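Local coordinates for C24 protein (Bizionia argentinensis JUB59, PDB 6OV6) that probably forms the receptor-binding tip of the long tail fibre of a temperate bacteriophage, as a trimer that binds manganese, at residues N30-E34 with Y58-V63; K39-C45 with W111-L117; S50-D54 with F66-T71; Q70-K76 with F102-S108; R196-V202 with R245-P251. All blocks are in the same frame, centred on the assembly; numbering follows the deposited sequence.

Contact 1 of 5, residues N30-E34 with Y58-V63; sequences NALGE and YINGEV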
# COMPACT_ATOMS: atom_id res chain seq x y z
N ASN A 30 14.11 11.96 45.16
CA ASN A 30 12.68 11.62 45.05
C ASN A 30 12.14 12.14 43.76
O ASN A 30 11.27 11.49 43.18
CB ASN A 30 11.89 12.25 46.19
CG ASN A 30 12.07 11.53 47.48
OD1 ASN A 30 11.56 10.42 47.65
ND2 ASN A 30 12.81 12.15 48.40
N ALA A 31 12.63 13.33 43.29
CA ALA A 31 12.17 13.93 42.03
C ALA A 31 12.35 12.98 40.84
O ALA A 31 11.60 13.08 39.88
CB ALA A 31 12.87 15.27 41.76
N LEU A 32 13.30 12.02 40.92
CA LEU A 32 13.52 11.00 39.88
C LEU A 32 12.29 10.13 39.63
O LEU A 32 12.15 9.57 38.53
CB LEU A 32 14.80 10.17 40.11
CG LEU A 32 16.14 10.96 40.05
CD1 LEU A 32 17.25 10.19 40.69
CD2 LEU A 32 16.53 11.33 38.62
N GLY A 33 11.40 10.04 40.61
CA GLY A 33 10.13 9.34 40.42
C GLY A 33 9.26 9.99 39.36
O GLY A 33 8.46 9.31 38.71
N GLU A 34 9.45 11.31 39.11
CA GLU A 34 8.73 12.04 38.05
C GLU A 34 9.02 11.44 36.67
O GLU A 34 8.20 11.60 35.77
CB GLU A 34 9.06 13.55 38.02
CG GLU A 34 8.33 14.38 39.04
CD GLU A 34 6.85 14.15 39.20
OE1 GLU A 34 6.09 14.27 38.22
OE2 GLU A 34 6.43 13.95 40.36
N TYR A 58 5.67 5.47 43.77
CA TYR A 58 5.97 6.91 43.75
C TYR A 58 4.64 7.66 43.77
O TYR A 58 3.81 7.45 42.90
CB TYR A 58 6.75 7.28 42.49
CG TYR A 58 7.02 8.76 42.38
CD1 TYR A 58 7.92 9.39 43.24
CD2 TYR A 58 6.40 9.54 41.40
CE1 TYR A 58 8.19 10.76 43.14
CE2 TYR A 58 6.68 10.90 41.28
CZ TYR A 58 7.58 11.50 42.14
OH TYR A 58 7.88 12.84 42.02
N ILE A 59 4.42 8.49 44.81
CA ILE A 59 3.17 9.27 44.93
C ILE A 59 3.54 10.65 45.39
O ILE A 59 4.27 10.79 46.37
CB ILE A 59 2.14 8.71 45.98
CG1 ILE A 59 2.09 7.19 46.00
CG2 ILE A 59 0.74 9.37 45.81
CD1 ILE A 59 1.50 6.60 47.26
N ASN A 60 2.98 11.66 44.71
CA ASN A 60 3.13 13.07 45.06
C ASN A 60 4.52 13.48 45.55
O ASN A 60 4.68 13.95 46.69
CB ASN A 60 2.04 13.45 46.07
CG ASN A 60 0.62 13.24 45.58
OD1 ASN A 60 0.33 13.23 44.38
ND2 ASN A 60 -0.27 13.04 46.52
N GLY A 61 5.52 13.25 44.70
CA GLY A 61 6.89 13.64 44.96
C GLY A 61 7.68 12.77 45.90
O GLY A 61 8.82 13.11 46.19
N GLU A 62 7.11 11.64 46.40
CA GLU A 62 7.86 10.77 47.31
C GLU A 62 7.94 9.35 46.81
O GLU A 62 6.91 8.79 46.40
CB GLU A 62 7.22 10.73 48.72
CG GLU A 62 7.07 12.08 49.41
CD GLU A 62 6.57 11.92 50.83
OE1 GLU A 62 5.36 12.14 51.06
OE2 GLU A 62 7.35 11.42 51.67
N VAL A 63 9.11 8.74 46.97
CA VAL A 63 9.35 7.34 46.66
C VAL A 63 9.09 6.58 47.98
O VAL A 63 9.70 6.92 49.01
CB VAL A 63 10.79 7.09 46.12
CG1 VAL A 63 11.06 5.61 45.91
CG2 VAL A 63 11.08 7.89 44.85
O HOH W 1 11.18 9.26 49.91
O HOH W 2 4.33 13.41 41.91
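Tyr58 and the backbone of Gly33 meet at the end of a beta hairpin, where the type I' turn from Ile59 to Glu62 joins strand 51-59 to strand 62-70 and the 3-10 segment around Asn30-Leu32 packs against it. The aromatic contact is a CH-pi interaction: Gly33 CA lies 3.5 Å from the centroid of the Tyr58 ring, almost straight above its centre. With its CG anti to the backbone N (chi1 177°), Tyr58 extends across toward this backbone, and a glycine lets the main chain lie directly on the ring.

Polar contacts flank the packing. The Tyr58 hydroxyl donates a very short bond to Glu34, OH to OE2 2.5 Å, with the carboxylate oxygen in the plane of the ring at its edge and the two planes 67° apart. Just past the turn, Val63 N donates to Asn30 OD1 over 3.0 Å, nearly straight at the hydrogen, while the Asn30 amide nitrogen turns back to Ser27 O. Leu32 meets Leu32 of both neighbouring subunits, which places the contact beside the trimer interface. Asn30 OD1 also accepts from a water, at 2.6 Å, that donates as well to Val63 O.

Contact 2 of 5, residues K39-C45 with W111-L117; sequences KAIIKGC and WAEFAKL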
# COMPACT_ATOMS: atom_id res chain seq x y z
N LYS A 39 1.97 8.19 40.78
CA LYS A 39 1.29 6.91 41.04
C LYS A 39 1.85 5.76 40.21
O LYS A 39 1.12 4.89 39.74
CB LYS A 39 -0.26 7.02 40.95
CG LYS A 39 -0.84 7.95 42.00
CD LYS A 39 -2.30 8.28 41.72
CE LYS A 39 -2.75 9.46 42.56
NZ LYS A 39 -4.12 9.90 42.18
N ALA A 40 3.18 5.73 40.13
CA ALA A 40 3.84 4.67 39.40
C ALA A 40 4.23 3.59 40.37
O ALA A 40 4.58 3.86 41.53
CB ALA A 40 5.09 5.20 38.74
N ILE A 41 4.19 2.36 39.88
CA ILE A 41 4.76 1.20 40.53
C ILE A 41 6.19 1.20 39.98
O ILE A 41 6.39 1.02 38.78
CB ILE A 41 4.02 -0.12 40.21
CG1 ILE A 41 2.59 -0.11 40.82
CG2 ILE A 41 4.89 -1.31 40.73
CD1 ILE A 41 1.67 -1.25 40.37
N ILE A 42 7.17 1.46 40.86
CA ILE A 42 8.57 1.54 40.47
C ILE A 42 9.16 0.13 40.36
O ILE A 42 9.86 -0.17 39.40
CB ILE A 42 9.37 2.42 41.49
CG1 ILE A 42 8.80 3.87 41.64
CG2 ILE A 42 10.90 2.41 41.19
CD1 ILE A 42 8.88 4.81 40.41
N LYS A 43 8.88 -0.70 41.38
CA LYS A 43 9.39 -2.05 41.47
C LYS A 43 8.40 -2.93 42.24
O LYS A 43 7.71 -2.44 43.13
CB LYS A 43 10.74 -1.98 42.22
CG LYS A 43 11.57 -3.26 42.17
CD LYS A 43 12.83 -3.11 43.02
CE LYS A 43 13.56 -4.43 43.19
NZ LYS A 43 14.11 -4.94 41.90
N GLY A 44 8.35 -4.22 41.89
CA GLY A 44 7.51 -5.21 42.56
C GLY A 44 6.03 -4.97 42.40
O GLY A 44 5.58 -4.58 41.32
N CYS A 45 5.26 -5.18 43.49
CA CYS A 45 3.79 -5.05 43.49
C CYS A 45 3.15 -5.91 42.40
O CYS A 45 2.27 -5.46 41.67
CB CYS A 45 3.34 -3.59 43.40
SG CYS A 45 4.28 -2.48 44.48
N TRP A 111 -6.20 1.99 44.04
CA TRP A 111 -5.03 1.22 43.58
C TRP A 111 -4.98 1.09 42.05
O TRP A 111 -3.89 1.03 41.50
CB TRP A 111 -4.98 -0.15 44.26
CG TRP A 111 -3.82 -1.04 43.91
CD1 TRP A 111 -3.89 -2.33 43.46
CD2 TRP A 111 -2.41 -0.74 44.04
NE1 TRP A 111 -2.63 -2.85 43.31
CE2 TRP A 111 -1.70 -1.90 43.65
CE3 TRP A 111 -1.69 0.40 44.43
CZ2 TRP A 111 -0.30 -1.95 43.63
CZ3 TRP A 111 -0.30 0.33 44.47
CH2 TRP A 111 0.38 -0.84 44.07
N ALA A 112 -6.14 1.09 41.37
CA ALA A 112 -6.24 1.00 39.91
C ALA A 112 -5.58 2.20 39.20
O ALA A 112 -5.23 2.11 38.02
CB ALA A 112 -7.70 0.88 39.49
N GLU A 113 -5.37 3.31 39.93
CA GLU A 113 -4.69 4.51 39.41
C GLU A 113 -3.16 4.32 39.34
O GLU A 113 -2.47 5.14 38.72
CB GLU A 113 -5.05 5.72 40.26
CG GLU A 113 -6.47 6.20 40.04
CD GLU A 113 -6.92 7.34 40.93
OE1 GLU A 113 -6.06 8.01 41.55
OE2 GLU A 113 -8.15 7.59 40.99
N PHE A 114 -2.63 3.26 39.98
CA PHE A 114 -1.21 2.93 39.97
C PHE A 114 -0.90 2.08 38.76
O PHE A 114 -1.62 1.12 38.46
CB PHE A 114 -0.76 2.26 41.27
CG PHE A 114 -0.65 3.22 42.42
CD1 PHE A 114 0.59 3.63 42.90
CD2 PHE A 114 -1.80 3.71 43.05
CE1 PHE A 114 0.68 4.52 43.97
CE2 PHE A 114 -1.70 4.59 44.12
CZ PHE A 114 -0.46 4.98 44.59
N ALA A 115 0.13 2.48 38.02
CA ALA A 115 0.50 1.79 36.78
C ALA A 115 1.85 1.11 36.85
O ALA A 115 2.81 1.66 37.40
CB ALA A 115 0.45 2.75 35.61
N LYS A 116 1.93 -0.09 36.28
CA LYS A 116 3.18 -0.82 36.18
C LYS A 116 3.87 -0.23 34.93
O LYS A 116 3.18 0.22 34.01
CB LYS A 116 2.89 -2.32 35.97
CG LYS A 116 4.04 -3.24 36.37
CD LYS A 116 3.93 -3.71 37.81
CE LYS A 116 5.02 -4.68 38.16
NZ LYS A 116 6.30 -3.99 38.49
N LEU A 117 5.19 -0.17 34.90
CA LEU A 117 5.86 0.44 33.76
C LEU A 117 6.64 -0.51 32.88
O LEU A 117 7.07 -1.56 33.35
CB LEU A 117 6.83 1.53 34.26
CG LEU A 117 6.29 2.50 35.29
CD1 LEU A 117 7.40 3.08 36.11
CD2 LEU A 117 5.39 3.55 34.64
O HOH W 3 6.44 -1.15 37.21
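Lys39 lays its CB over the centre of the Phe114 ring, 3.9 Å from the centroid and nearly on the ring normal, in a CH-pi contact. The opposite face is met by Trp111 CZ3, offset toward the rim of the Phe114 ring. Beyond the ring the Lys39 chain stays extended, alongside Glu113 and pointing the same way, and ends in a salt bridge of 2.8 Å between Lys39 NZ and Glu113 OE1.

The backbones run parallel here, as strand 40-42 pairs with the short, weakly bonded strand about 115-116 at the edge of the mixed sheet. Ala115 N donates to Lys39 O at 3.1 Å, and Ile41 N to Ala115 O at 2.9 Å. Ile41 crosses Trp111 at about a right angle, its CD1 3.9 Å from Trp111 CZ2, while Cys45 CB comes to the edge of the same indole.

Lys116 bends at chi2 (92°) and again at chi4, which carries NZ to Gly44 O, 3.0 Å away and in the carbonyl plane on a lone pair. A water accepts from Lys116 NZ and Leu117 N and donates to Ile41 O. With their ammonium groups bonded, Lys39 and Lys116 hold their aliphatic chains against Phe114 and Ile41.

Contact 3 of 5, residues S50-D54 with F66-T71; sequences STTTD and FVGGQT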
# COMPACT_ATOMS: atom_id res chain seq x y z
N SER A 50 -4.83 -13.78 44.90
CA SER A 50 -5.51 -12.81 45.77
C SER A 50 -4.49 -11.85 46.46
O SER A 50 -4.89 -10.92 47.15
CB SER A 50 -6.34 -13.55 46.82
OG SER A 50 -5.49 -14.23 47.73
N THR A 51 -3.17 -12.11 46.25
CA THR A 51 -2.00 -11.43 46.80
C THR A 51 -1.31 -10.44 45.80
O THR A 51 -1.37 -10.60 44.57
CB THR A 51 -1.05 -12.53 47.32
OG1 THR A 51 -1.65 -13.14 48.47
CG2 THR A 51 0.36 -12.05 47.68
N THR A 52 -0.69 -9.39 46.37
CA THR A 52 0.16 -8.42 45.68
C THR A 52 1.45 -8.41 46.50
O THR A 52 1.40 -8.27 47.73
CB THR A 52 -0.46 -7.01 45.60
OG1 THR A 52 -1.71 -7.08 44.93
CG2 THR A 52 0.44 -6.00 44.88
N THR A 53 2.60 -8.59 45.83
CA THR A 53 3.90 -8.58 46.51
C THR A 53 4.25 -7.18 46.99
O THR A 53 3.63 -6.19 46.57
CB THR A 53 5.01 -9.11 45.57
OG1 THR A 53 5.09 -8.27 44.41
CG2 THR A 53 4.80 -10.58 45.16
N ASP A 54 5.24 -7.10 47.86
CA ASP A 54 5.82 -5.85 48.34
C ASP A 54 6.52 -5.19 47.15
O ASP A 54 6.79 -5.83 46.12
CB ASP A 54 6.85 -6.14 49.44
CG ASP A 54 6.24 -6.55 50.77
OD1 ASP A 54 5.01 -6.45 50.92
OD2 ASP A 54 7.02 -6.92 51.68
N PHE A 66 6.42 -0.18 49.46
CA PHE A 66 5.05 -0.64 49.41
C PHE A 66 5.00 -1.97 50.12
O PHE A 66 5.79 -2.88 49.81
CB PHE A 66 4.54 -0.78 47.96
CG PHE A 66 3.12 -1.30 47.88
CD1 PHE A 66 2.04 -0.43 47.98
CD2 PHE A 66 2.86 -2.66 47.71
CE1 PHE A 66 0.72 -0.91 47.90
CE2 PHE A 66 1.54 -3.14 47.61
CZ PHE A 66 0.48 -2.26 47.71
N VAL A 67 4.05 -2.09 51.07
CA VAL A 67 3.84 -3.34 51.81
C VAL A 67 2.60 -4.01 51.21
O VAL A 67 1.49 -3.47 51.30
CB VAL A 67 3.75 -3.14 53.35
CG1 VAL A 67 3.38 -4.46 54.07
CG2 VAL A 67 5.06 -2.59 53.90
N GLY A 68 2.81 -5.14 50.55
CA GLY A 68 1.73 -5.89 49.93
C GLY A 68 0.97 -6.76 50.91
O GLY A 68 1.08 -6.59 52.13
N GLY A 69 0.20 -7.68 50.35
CA GLY A 69 -0.65 -8.62 51.07
C GLY A 69 -1.87 -8.90 50.23
O GLY A 69 -1.77 -8.86 49.00
N GLN A 70 -3.04 -9.12 50.87
CA GLN A 70 -4.30 -9.36 50.16
C GLN A 70 -4.70 -8.11 49.36
O GLN A 70 -4.86 -7.04 49.94
CB GLN A 70 -5.44 -9.77 51.13
CG GLN A 70 -5.31 -11.19 51.71
CD GLN A 70 -5.37 -12.31 50.68
OE1 GLN A 70 -6.32 -12.43 49.89
NE2 GLN A 70 -4.36 -13.16 50.70
N THR A 71 -4.81 -8.26 48.04
CA THR A 71 -5.18 -7.16 47.13
C THR A 71 -6.49 -6.53 47.54
O THR A 71 -7.47 -7.24 47.77
CB THR A 71 -5.22 -7.65 45.67
OG1 THR A 71 -4.04 -8.38 45.40
CG2 THR A 71 -5.38 -6.51 44.65
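Strands 51-52 and 69-70 run antiparallel, with Thr52 and Gly69 as a hydrogen-bonded pair, Thr52 N to Gly69 O and Gly69 N to Thr52 O both 2.9 Å, and Thr51 opposite Gln70 as the adjoining non-hydrogen-bonded pair. Past Gln70 the pairing is prolonged by Thr71 N, which donates to Ser50 O at 2.8 Å.

Beside that bond the side chains of Thr52 and Thr71 cross at about a right angle and join through their hydroxyls, OG1 to OG1 2.7 Å. At the outer end Ser50 OG donates to Gln70 OE1 over 2.9 Å. The Gln70 chain folds at chi2 (-63°) to bring its amide to Ser50, just ahead of strand 51-52, and the hydroxyl meets the carbonyl from the side, at a C=O...donor angle of 108°.

These pairs belong to the open end of the beta hairpin formed by strands 51-59 and 62-70, away from its turn. Regular pairing is interrupted around Gly68, whose CA passes 3.3 Å from Thr52 O in a CA-H...O contact; the backbone comes in close where there is no side chain. Asp54 supplies a side-chain bond here: its OD1 takes the Gly68 N-H at 2.6 Å, on the anti side of the carboxylate and 20° out of its plane.

On the buried side Thr52 CG2 packs 4.1 Å from Phe66 CE2. The ring edge of Phe66 also faces Thr53 O, which is buried without a polar partner. Phe66 in turn stacks on Trp111 and meets Phe102 edge-to-face, while Thr53 OG1 accepts from Val46 N on the adjoining strand.

Contact 4 of 5, residues Q70-K76 with F102-S108; sequences QTQSRVK and FASGTGS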
# COMPACT_ATOMS: atom_id res chain seq x y z
N GLN A 70 -3.04 -9.12 50.87
CA GLN A 70 -4.30 -9.36 50.16
C GLN A 70 -4.70 -8.11 49.36
O GLN A 70 -4.86 -7.04 49.94
CB GLN A 70 -5.44 -9.77 51.13
CG GLN A 70 -5.31 -11.19 51.71
CD GLN A 70 -5.37 -12.31 50.68
OE1 GLN A 70 -6.32 -12.43 49.89
NE2 GLN A 70 -4.36 -13.16 50.70
N THR A 71 -4.81 -8.26 48.04
CA THR A 71 -5.18 -7.16 47.13
C THR A 71 -6.49 -6.53 47.54
O THR A 71 -7.47 -7.24 47.77
CB THR A 71 -5.22 -7.65 45.67
OG1 THR A 71 -4.04 -8.38 45.40
CG2 THR A 71 -5.38 -6.51 44.65
N GLN A 72 -6.47 -5.19 47.68
CA GLN A 72 -7.61 -4.35 48.02
C GLN A 72 -7.76 -3.28 46.94
O GLN A 72 -6.87 -3.14 46.09
CB GLN A 72 -7.40 -3.68 49.40
CG GLN A 72 -7.60 -4.60 50.60
CD GLN A 72 -7.56 -3.83 51.91
OE1 GLN A 72 -8.23 -2.80 52.09
NE2 GLN A 72 -6.77 -4.32 52.85
N SER A 73 -8.89 -2.57 46.94
CA SER A 73 -9.15 -1.55 45.92
C SER A 73 -8.45 -0.23 46.20
O SER A 73 -8.33 0.58 45.28
CB SER A 73 -10.65 -1.34 45.74
OG SER A 73 -11.29 -0.93 46.93
N ARG A 74 -8.00 -0.01 47.45
CA ARG A 74 -7.35 1.25 47.85
C ARG A 74 -6.06 1.07 48.62
O ARG A 74 -5.85 0.05 49.27
CB ARG A 74 -8.31 2.19 48.61
CG ARG A 74 -9.62 2.47 47.86
CD ARG A 74 -10.52 3.47 48.55
NE ARG A 74 -10.07 4.84 48.32
CZ ARG A 74 -10.37 5.56 47.24
NH1 ARG A 74 -11.09 5.03 46.26
NH2 ARG A 74 -9.92 6.80 47.12
N VAL A 75 -5.19 2.08 48.53
CA VAL A 75 -3.90 2.13 49.23
C VAL A 75 -3.79 3.45 49.96
O VAL A 75 -4.47 4.43 49.62
CB VAL A 75 -2.64 1.85 48.33
CG1 VAL A 75 -2.66 0.43 47.78
CG2 VAL A 75 -2.48 2.88 47.21
N LYS A 76 -2.91 3.50 50.95
CA LYS A 76 -2.67 4.76 51.65
C LYS A 76 -1.28 4.83 52.21
O LYS A 76 -0.65 3.80 52.40
CB LYS A 76 -3.79 5.13 52.65
CG LYS A 76 -3.54 4.87 54.12
CD LYS A 76 -4.82 4.97 54.95
CE LYS A 76 -5.32 6.37 55.14
NZ LYS A 76 -6.55 6.38 55.98
N PHE A 102 -2.10 -1.51 51.42
CA PHE A 102 -3.53 -1.57 51.17
C PHE A 102 -4.22 -1.09 52.43
O PHE A 102 -3.87 -1.50 53.55
CB PHE A 102 -3.98 -3.00 50.82
CG PHE A 102 -3.46 -3.47 49.49
CD1 PHE A 102 -3.89 -2.89 48.30
CD2 PHE A 102 -2.53 -4.51 49.42
CE1 PHE A 102 -3.41 -3.34 47.06
CE2 PHE A 102 -2.07 -4.97 48.19
CZ PHE A 102 -2.51 -4.38 47.01
N ALA A 103 -5.13 -0.14 52.25
CA ALA A 103 -5.86 0.51 53.33
C ALA A 103 -7.06 1.24 52.78
O ALA A 103 -7.33 1.16 51.59
CB ALA A 103 -4.94 1.45 54.11
N SER A 104 -7.85 1.86 53.65
CA SER A 104 -9.07 2.53 53.20
C SER A 104 -9.27 3.79 54.04
O SER A 104 -8.44 4.10 54.90
CB SER A 104 -10.26 1.58 53.31
OG SER A 104 -10.21 0.85 54.53
N GLY A 105 -10.36 4.52 53.77
CA GLY A 105 -10.68 5.75 54.50
C GLY A 105 -10.01 6.99 53.97
O GLY A 105 -9.42 6.97 52.89
N THR A 106 -10.08 8.08 54.75
CA THR A 106 -9.52 9.41 54.44
C THR A 106 -8.05 9.30 54.05
O THR A 106 -7.26 8.74 54.81
CB THR A 106 -9.79 10.37 55.62
OG1 THR A 106 -11.20 10.52 55.74
CG2 THR A 106 -9.13 11.75 55.45
N GLY A 107 -7.71 9.82 52.88
CA GLY A 107 -6.34 9.79 52.39
C GLY A 107 -6.01 8.62 51.49
O GLY A 107 -4.99 8.66 50.80
N SER A 108 -6.89 7.58 51.46
CA SER A 108 -6.66 6.43 50.58
C SER A 108 -6.87 6.80 49.10
O SER A 108 -7.62 7.73 48.78
CB SER A 108 -7.50 5.21 50.98
OG SER A 108 -8.88 5.43 50.72
O HOH W 4 -9.10 -1.65 54.42
O HOH W 5 -8.65 -0.77 50.35
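Arg74 grips Ser108 side-on with two nitrogens. NE reaches Ser108 OG at 2.7 Å, within the guanidinium plane, and NH2 reaches Ser108 O at 3.0 Å, this time from well above the carbonyl plane. A bend at chi3 (79°) turns the guanidinium edge toward the serine.

Lys76 holds the same loop at another place. Its CD, at the bend of the chain, packs 3.6 Å from Ala103 CB, and NZ then donates to two carbonyls, Thr106 O at 2.7 Å and Ser104 O at 3.2 Å. The ammonium group thus ties together main-chain oxygens two residues apart.

The loop so held follows strand 96-102 and leads through a type II turn, Gly105 to Ser108, back to the sheet as strand 109-110. Strand 74-81 has a neighbour on each side here, 96-102 and 109-110, both antiparallel to it. Val75 and Phe102 form a non-hydrogen-bonded pair, and Ala103 N donates to Arg74 O at 3.1 Å. One face of the Phe102 ring is covered by the chain at Thr71 and Gln72: Thr71 CA makes a CH-pi contact there and Gln72 N sits over the same face toward the rim. Val75 CG1 touches Phe102 CD1 at 3.6 Å.

Further out, Ser108 OG is positioned for Arg74 by its own bond to Gly105 O, 2.7 Å long and on a lone pair; that carbonyl also accepts from Ser108 N. A water links Gln72 OE1 to Ser104 OG across the surface. On the inner side Phe102 meets Trp111 edge-to-face, and Val75 also packs on Trp111 and Phe114.

Contact 5 of 5, residues R196-V202 with R245-P251; sequences RSINVTV and RTLTSTP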
# COMPACT_ATOMS: atom_id res chain seq x y z
N ARG A 196 -11.83 -14.12 -39.45
CA ARG A 196 -13.06 -14.82 -39.84
C ARG A 196 -13.41 -14.53 -41.29
O ARG A 196 -13.09 -13.45 -41.81
CB ARG A 196 -14.25 -14.44 -38.94
CG ARG A 196 -14.01 -14.61 -37.43
CD ARG A 196 -14.50 -15.95 -36.88
NE ARG A 196 -14.14 -16.13 -35.47
CZ ARG A 196 -14.98 -15.97 -34.44
NH1 ARG A 196 -16.25 -15.66 -34.66
NH2 ARG A 196 -14.55 -16.15 -33.20
N SER A 197 -14.08 -15.51 -41.92
CA SER A 197 -14.62 -15.43 -43.29
C SER A 197 -16.14 -15.43 -43.17
O SER A 197 -16.68 -15.94 -42.20
CB SER A 197 -14.22 -16.66 -44.11
OG SER A 197 -12.89 -16.52 -44.58
N ILE A 198 -16.82 -14.88 -44.18
CA ILE A 198 -18.27 -14.89 -44.23
C ILE A 198 -18.66 -15.63 -45.50
O ILE A 198 -17.83 -15.81 -46.39
CB ILE A 198 -18.96 -13.49 -44.09
CG1 ILE A 198 -18.46 -12.44 -45.11
CG2 ILE A 198 -18.92 -12.95 -42.65
CD1 ILE A 198 -19.18 -12.46 -46.48
N ASN A 199 -19.92 -16.06 -45.58
CA ASN A 199 -20.49 -16.67 -46.77
C ASN A 199 -21.56 -15.75 -47.30
O ASN A 199 -22.26 -15.10 -46.51
CB ASN A 199 -21.11 -18.05 -46.49
CG ASN A 199 -20.13 -19.20 -46.43
OD1 ASN A 199 -18.94 -19.08 -46.76
ND2 ASN A 199 -20.65 -20.38 -46.16
N VAL A 200 -21.71 -15.70 -48.63
CA VAL A 200 -22.75 -14.90 -49.27
C VAL A 200 -23.32 -15.74 -50.42
O VAL A 200 -22.58 -16.52 -51.03
CB VAL A 200 -22.22 -13.49 -49.69
CG1 VAL A 200 -21.22 -13.54 -50.85
CG2 VAL A 200 -23.36 -12.54 -49.99
N THR A 201 -24.63 -15.65 -50.67
CA THR A 201 -25.28 -16.39 -51.76
C THR A 201 -25.69 -15.42 -52.85
O THR A 201 -26.49 -14.53 -52.60
CB THR A 201 -26.47 -17.23 -51.26
OG1 THR A 201 -25.99 -18.14 -50.27
CG2 THR A 201 -27.17 -18.02 -52.41
N VAL A 202 -25.13 -15.61 -54.04
CA VAL A 202 -25.45 -14.73 -55.18
C VAL A 202 -26.63 -15.36 -55.90
O VAL A 202 -26.50 -16.49 -56.38
CB VAL A 202 -24.24 -14.46 -56.13
CG1 VAL A 202 -24.62 -13.43 -57.21
CG2 VAL A 202 -23.02 -13.99 -55.34
N ARG A 245 -25.34 -19.09 -56.30
CA ARG A 245 -23.93 -19.38 -55.96
C ARG A 245 -23.56 -18.99 -54.53
O ARG A 245 -23.55 -17.80 -54.22
CB ARG A 245 -22.97 -18.68 -56.95
CG ARG A 245 -23.28 -18.92 -58.42
CD ARG A 245 -23.22 -20.37 -58.86
NE ARG A 245 -21.87 -20.93 -58.77
CZ ARG A 245 -20.89 -20.66 -59.62
NH1 ARG A 245 -21.08 -19.82 -60.63
NH2 ARG A 245 -19.70 -21.24 -59.47
N THR A 246 -23.22 -19.97 -53.69
CA THR A 246 -22.79 -19.70 -52.29
C THR A 246 -21.27 -19.58 -52.28
O THR A 246 -20.56 -20.50 -52.67
CB THR A 246 -23.35 -20.70 -51.29
OG1 THR A 246 -24.77 -20.61 -51.33
CG2 THR A 246 -22.90 -20.38 -49.84
N LEU A 247 -20.78 -18.40 -51.87
CA LEU A 247 -19.36 -18.10 -51.93
C LEU A 247 -18.77 -17.84 -50.55
O LEU A 247 -19.48 -17.36 -49.69
CB LEU A 247 -19.16 -16.84 -52.80
CG LEU A 247 -19.83 -16.84 -54.20
CD1 LEU A 247 -19.70 -15.49 -54.85
CD2 LEU A 247 -19.25 -17.93 -55.09
N THR A 248 -17.46 -18.10 -50.39
CA THR A 248 -16.76 -17.81 -49.13
C THR A 248 -15.79 -16.66 -49.37
O THR A 248 -15.03 -16.67 -50.34
CB THR A 248 -16.03 -19.04 -48.56
OG1 THR A 248 -17.01 -20.09 -48.41
CG2 THR A 248 -15.32 -18.73 -47.19
N SER A 249 -15.82 -15.69 -48.47
CA SER A 249 -14.96 -14.53 -48.53
C SER A 249 -13.54 -14.88 -48.10
O SER A 249 -13.27 -15.96 -47.57
CB SER A 249 -15.50 -13.43 -47.63
OG SER A 249 -15.18 -13.64 -46.26
N THR A 250 -12.65 -13.92 -48.33
CA THR A 250 -11.28 -13.93 -47.85
C THR A 250 -11.38 -13.65 -46.32
O THR A 250 -12.31 -12.95 -45.91
CB THR A 250 -10.50 -12.79 -48.51
OG1 THR A 250 -11.17 -11.56 -48.22
CG2 THR A 250 -10.32 -13.00 -50.01
N PRO A 251 -10.45 -14.17 -45.48
CA PRO A 251 -10.54 -13.87 -44.02
C PRO A 251 -10.27 -12.40 -43.70
O PRO A 251 -9.67 -11.69 -44.50
CB PRO A 251 -9.45 -14.74 -43.38
CG PRO A 251 -8.94 -15.65 -44.48
CD PRO A 251 -9.26 -14.98 -45.80
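A two-stranded antiparallel sheet, strand 199-202 with strand 245-248, lies in the slender part of the trimer far from the N terminus, probably in the fibre tip, next to the manganese site of His252 and His254, close to Arg196. Val200 with Leu247 and Val202 with Arg245 are the hydrogen-bonded pairs; Leu247 N to Val200 O measures 2.7 Å and Val202 N to Arg245 O also 2.7 Å.

The non-hydrogen-bonded pairs are joined through side chains on the exposed face. Thr248 OG1 donates to Asn199 OD1 at 2.7 Å, tilted 30° from the carbonyl plane, and the hydroxyls of Thr201 and Thr246 meet OG1 to OG1 at 3.0 Å. On the other face Val202 CG2 packs 3.7 Å from Leu247 CD1.

Beyond the strands Ser249 continues the pairing with its side chain. Its OG, set between backbone N and carbonyl carbon (chi1 80°), accepts from Ile198 N at 2.9 Å, while Ser249 N donates to Ile198 O at 2.9 Å.

Arg245 makes a cation-pi contact with Trp207 of the third subunit and donates from NH1 to its Asp205 O. The inner face packs between Leu247 of the second subunit's strand 245-248 and Thr201 of the third's strand 199-202.

Overall arrangement
From the N terminus, the chain leaves helix 19-27 and contact 1 fastens the following loop to the turn of the hairpin 51-59/62-70. Contact 2 opens before that hairpin and closes after strand 109-110, so it crosses contact 1 and spans both contact 3 and contact 4. Contact 3 pairs the open end of the hairpin and crosses contact 1; contact 4, in series with it and sharing Gln70 and Thr71, ties strand 74-81 to the loop after strand 96-102. These four meet in one mixed sheet, with Phe66, Phe102 and Trp111 joining contacts 2, 3 and 4. Contact 5 closes separately far along the elongated chain, on the opposite side of its centre.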